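Local atomic coordinates of NADH oxidoreductase (Mesorhizobium loti, PDB entry 3PI7), a protein that probably binds NADPH and acts as an NAD(P)H-dependent oxidoreductase, possibly a quinone reductase. Residues R226-M229 with K230-P234; P275-L278 with I279-K283. One frame throughout, in Å; residues are numbered along the deposited sequence.

Contact 1: R226-M229 with K230-P234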
loop_
_atom_site.group_PDB
_atom_site.type_symbol
_atom_site.label_atom_id
_atom_site.label_comp_id
_atom_site.label_asym_id
_atom_site.label_seq_id
_atom_site.Cartn_x
_atom_site.Cartn_y
_atom_site.Cartn_z
ATOM N N ARG A 226 -2.372 -18.237 -10.482
ATOM C CA ARG A 226 -1.571 -18.810 -9.405
ATOM C C ARG A 226 -0.438 -19.665 -9.956
ATOM O O ARG A 226 0.660 -19.620 -9.404
ATOM C CB ARG A 226 -2.443 -19.612 -8.425
ATOM C CG ARG A 226 -3.470 -18.705 -7.774
ATOM C CD ARG A 226 -4.165 -19.272 -6.559
ATOM N NE ARG A 226 -4.995 -18.228 -5.957
ATOM C CZ ARG A 226 -4.555 -17.329 -5.081
ATOM N NH1 ARG A 226 -3.300 -17.370 -4.648
ATOM N NH2 ARG A 226 -5.370 -16.395 -4.618
ATOM N N GLU A 227 -0.670 -20.397 -11.054
ATOM C CA GLU A 227 0.393 -21.217 -11.655
ATOM C C GLU A 227 1.495 -20.322 -12.181
ATOM O O GLU A 227 2.671 -20.586 -11.945
ATOM C CB GLU A 227 -0.167 -22.097 -12.775
ATOM C CG GLU A 227 -1.001 -23.275 -12.280
ATOM C CD GLU A 227 -1.685 -24.043 -13.392
ATOM O OE1 GLU A 227 -1.232 -23.943 -14.552
ATOM O OE2 GLU A 227 -2.636 -24.802 -13.093
ATOM N N VAL A 228 1.119 -19.221 -12.822
ATOM C CA VAL A 228 2.118 -18.290 -13.380
ATOM C C VAL A 228 2.873 -17.574 -12.239
ATOM O O VAL A 228 4.087 -17.388 -12.328
ATOM C CB VAL A 228 1.447 -17.290 -14.363
ATOM C CG1 VAL A 228 2.463 -16.248 -14.846
ATOM C CG2 VAL A 228 0.857 -18.054 -15.558
HETATM N N MSE A 229 2.156 -17.129 -11.193
HETATM C CA MSE A 229 2.814 -16.474 -10.065
HETATM C C MSE A 229 3.809 -17.396 -9.408
HETATM O O MSE A 229 4.875 -16.943 -9.045
HETATM C CB MSE A 229 1.804 -16.012 -8.994
HETATM C CG MSE A 229 0.860 -14.977 -9.487
HETATM SE SE MSE A 229 1.650 -13.386 -10.149
HETATM C CE MSE A 229 1.488 -13.735 -12.070
ATOM N N LYS A 230 3.475 -18.694 -9.275
ATOM C CA LYS A 230 4.392 -19.649 -8.646
ATOM C C LYS A 230 5.627 -19.838 -9.532
ATOM O O LYS A 230 6.746 -19.876 -9.028
ATOM C CB LYS A 230 3.689 -20.994 -8.398
ATOM C CG LYS A 230 4.551 -22.010 -7.637
ATOM C CD LYS A 230 3.797 -23.292 -7.276
ATOM C CE LYS A 230 4.710 -24.389 -6.754
ATOM N NZ LYS A 230 5.217 -24.123 -5.376
ATOM N N ALA A 231 5.410 -19.945 -10.849
ATOM C CA ALA A 231 6.481 -20.211 -11.810
ATOM C C ALA A 231 7.432 -19.014 -11.985
ATOM O O ALA A 231 8.658 -19.189 -12.092
ATOM C CB ALA A 231 5.879 -20.603 -13.150
ATOM N N GLU A 232 6.888 -17.800 -11.950
ATOM C CA GLU A 232 7.661 -16.593 -12.303
ATOM C C GLU A 232 8.113 -15.754 -11.114
ATOM O O GLU A 232 9.087 -15.015 -11.252
ATOM C CB GLU A 232 6.843 -15.705 -13.250
ATOM C CG GLU A 232 6.553 -16.350 -14.603
ATOM C CD GLU A 232 7.729 -16.579 -15.537
ATOM O OE1 GLU A 232 8.788 -15.939 -15.342
ATOM O OE2 GLU A 232 7.580 -17.387 -16.485
ATOM N N GLN A 233 7.367 -15.801 -10.005
ATOM C CA GLN A 233 7.661 -15.069 -8.748
ATOM C C GLN A 233 7.907 -13.551 -8.970
ATOM O O GLN A 233 8.918 -13.004 -8.497
ATOM C CB GLN A 233 8.881 -15.692 -8.057
ATOM C CG GLN A 233 8.661 -17.147 -7.640
ATOM C CD GLN A 233 7.799 -17.233 -6.409
ATOM O OE1 GLN A 233 6.607 -17.532 -6.474
ATOM N NE2 GLN A 233 8.368 -16.901 -5.269
ATOM N N PRO A 234 7.023 -12.844 -9.692
ATOM C CA PRO A 234 7.233 -11.390 -9.855
ATOM C C PRO A 234 7.031 -10.620 -8.560
ATOM O O PRO A 234 6.238 -11.030 -7.713
ATOM C CB PRO A 234 6.113 -10.996 -10.847
ATOM C CG PRO A 234 5.018 -11.977 -10.564
ATOM C CD PRO A 234 5.757 -13.275 -10.334
#

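Contact 2: P275-L278 with I279-K283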
loop_
_atom_site.group_PDB
_atom_site.type_symbol
_atom_site.label_atom_id
_atom_site.label_comp_id
_atom_site.label_asym_id
_atom_site.label_seq_id
_atom_site.Cartn_x
_atom_site.Cartn_y
_atom_site.Cartn_z
ATOM N N PRO A 275 -5.596 -8.725 3.869
ATOM C CA PRO A 275 -4.665 -7.734 4.428
ATOM C C PRO A 275 -3.512 -8.356 5.217
ATOM O O PRO A 275 -2.445 -7.749 5.282
ATOM C CB PRO A 275 -5.558 -6.867 5.342
ATOM C CG PRO A 275 -6.902 -6.997 4.746
ATOM C CD PRO A 275 -6.973 -8.455 4.316
ATOM N N GLY A 276 -3.686 -9.598 5.705
ATOM C CA GLY A 276 -2.624 -10.342 6.385
ATOM C C GLY A 276 -1.383 -10.487 5.513
ATOM O O GLY A 276 -0.265 -10.615 6.029
ATOM N N GLN A 277 -1.556 -10.425 4.174
ATOM C CA GLN A 277 -0.410 -10.536 3.256
ATOM C C GLN A 277 0.504 -9.323 3.367
ATOM O O GLN A 277 1.686 -9.400 3.103
ATOM C CB GLN A 277 -0.876 -10.686 1.821
ATOM C CG GLN A 277 -1.589 -11.991 1.635
ATOM C CD GLN A 277 -1.978 -12.178 0.206
ATOM O OE1 GLN A 277 -1.904 -11.258 -0.599
ATOM N NE2 GLN A 277 -2.389 -13.382 -0.126
ATOM N N LEU A 278 -0.027 -8.210 3.784
ATOM C CA LEU A 278 0.850 -7.052 3.965
ATOM C C LEU A 278 1.653 -7.263 5.243
ATOM O O LEU A 278 2.811 -6.877 5.309
ATOM C CB LEU A 278 0.072 -5.738 4.017
ATOM C CG LEU A 278 -0.542 -5.325 2.677
ATOM C CD1 LEU A 278 -2.027 -5.530 2.705
ATOM C CD2 LEU A 278 -0.190 -3.912 2.325
ATOM N N ILE A 279 1.044 -7.893 6.245
ATOM C CA ILE A 279 1.735 -8.145 7.528
ATOM C C ILE A 279 2.806 -9.210 7.372
ATOM O O ILE A 279 3.987 -8.931 7.566
ATOM C CB ILE A 279 0.745 -8.556 8.631
ATOM C CG1 ILE A 279 -0.385 -7.517 8.814
ATOM C CG2 ILE A 279 1.468 -8.933 9.951
ATOM C CD1 ILE A 279 -1.561 -8.018 9.656
ATOM N N PHE A 280 2.378 -10.425 6.997
ATOM C CA PHE A 280 3.187 -11.632 6.951
ATOM C C PHE A 280 3.984 -11.843 5.669
ATOM O O PHE A 280 5.013 -12.521 5.729
ATOM C CB PHE A 280 2.275 -12.861 7.208
ATOM C CG PHE A 280 1.602 -12.737 8.556
ATOM C CD1 PHE A 280 2.351 -12.770 9.733
ATOM C CD2 PHE A 280 0.235 -12.500 8.651
ATOM C CE1 PHE A 280 1.732 -12.604 10.984
ATOM C CE2 PHE A 280 -0.380 -12.312 9.905
ATOM C CZ PHE A 280 0.376 -12.344 11.054
ATOM N N GLN A 281 3.542 -11.280 4.536
ATOM C CA GLN A 281 4.253 -11.466 3.272
ATOM C C GLN A 281 4.893 -10.155 2.799
ATOM O O GLN A 281 5.434 -10.091 1.706
ATOM C CB GLN A 281 3.331 -12.073 2.212
ATOM C CG GLN A 281 2.799 -13.453 2.623
ATOM C CD GLN A 281 1.951 -14.111 1.558
ATOM O OE1 GLN A 281 1.559 -13.502 0.563
ATOM N NE2 GLN A 281 1.615 -15.376 1.769
ATOM N N HIS A 282 4.897 -9.131 3.665
ATOM C CA HIS A 282 5.596 -7.857 3.435
ATOM C C HIS A 282 5.189 -7.169 2.129
ATOM O O HIS A 282 6.021 -6.518 1.483
ATOM C CB HIS A 282 7.133 -8.086 3.448
ATOM C CG HIS A 282 7.568 -9.243 4.315
ATOM N ND1 HIS A 282 7.405 -9.219 5.699
ATOM C CD2 HIS A 282 8.065 -10.455 3.955
ATOM C CE1 HIS A 282 7.834 -10.395 6.135
ATOM N NE2 HIS A 282 8.267 -11.168 5.121
ATOM N N LYS A 283 3.925 -7.316 1.738
ATOM C CA LYS A 283 3.430 -6.714 0.488
ATOM C C LYS A 283 3.164 -5.226 0.711
ATOM O O LYS A 283 2.974 -4.800 1.852
ATOM C CB LYS A 283 2.163 -7.426 -0.027
ATOM C CG LYS A 283 2.423 -8.848 -0.510
ATOM C CD LYS A 283 1.192 -9.424 -1.196
ATOM C CE LYS A 283 1.495 -10.848 -1.609
ATOM N NZ LYS A 283 0.278 -11.488 -2.238
HETATM O O HOH W 1 4.338 -4.568 4.153
#

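Contact 1: R226-M229 with K230-P234
Met229, present as selenomethionine, reaches along its helix end to Pro234. SE lies 3.7 Å from Pro234 CG, and the two side chains cross at about a right angle. The chain of Met229 leaves with CG anti to the carbonyl carbon (chi1 -64°), then bends at chi2 (-58°) and chi3, which brings SE to the CG-CD edge of the proline ring. This is the tight side of the turn. Both residues are buried against Val169 of strand 167-170 and Ile193 of strand 191-196, and Met229 also meets Ala252 of helix 243-252. Beside them, Val228 CG1 touches Glu232 CG at 4.1 Å. The carboxylate of Glu232 goes elsewhere: OE1 makes a salt bridge with Arg191, and OE2 is hydrogen-bonded to His212.

Helix 221-232 packs on the parallel sheet of the Rossmann fold and leads into strand 236-239. Its end is marked by Gln233, which takes a left-handed backbone conformation (phi 52°). Gln233 N is still hydrogen-bonded to Met229 O at 2.9 Å. Pro234 follows, with no backbone N-H to continue the helical bonding, and the chain runs on toward strand 236-239.

The opposite side of the helix is loose. Glu227, Lys230 and Ala231 are exposed there, and their contacts across the turn are mainly with backbone. Lys230 N donates a hydrogen bond to Arg226 O at 3.0 Å, and Ala231 N donates one to Glu227 O at the same length. Ala231 CB rests 3.4 Å from Glu227 O. The Lys230 side chain runs outward, away from the turn, with its CB near Arg226 O.

Contact 2: P275-L278 with I279-K283
Gln277 and Lys283 lie side by side with their side chains pointing the same way. Lys283 is extended beyond CG, which brings NZ to Gln277 OE1 at 2.7 Å. The ammonium nitrogen sits above the amide plane, 64° out of it, and not on a lone pair. Gln281 also lies alongside Gln277, pointing the same way, with the amide planes 17° apart and Gln281 OE1 3.7 Å from Gln277 CG. In the backbone, Gln277 O accepts two weak hydrogen bonds, from Gln281 N and Lys283 N, as the short helix ends. A water bridges Leu278 O and Lys283 O.

Phe280 N makes a nearly straight hydrogen bond to Gly276 O (2.8 Å). Ile279 CG2 sits over the centre of the Phe280 ring, 3.6 Å above its plane.

Gln277 NE2 is hydrogen-bonded to Asn251 O, and Lys283 NZ also to Phe250 O and Met253 O. An alanine in place of Gln277 would probably leave Lys283 NZ without one of its oxygen partners and Asn251 O without its amide donor.

Phe280 meets Trp289 and Tyr73 of the second subunit edge-to-face. The bond to Asn251 ties helix 276-280 to helix 243-252, shortly before strand 284-287 begins.

Contacts 1 and 2 follow one another along the chain, with centres 18 Å apart. Their nearest atoms are about 6 Å apart and do not touch. Each lies at the end of a helix that leads into a strand of the same parallel sheet, 236-239 after contact 1 and 284-287 after contact 2. The end of helix 243-252 and the loop after it lie against both: Met253 meets Met229 through its side chain and Lys283 through its carbonyl oxygen. A glycerol lies about 4 Å from the Val228 side chain, and a phosphate about 4 Å from that of His282. Both are probably from the crystallisation liquor. Neither contact includes Asp19 or Tyr21, which bind potassium.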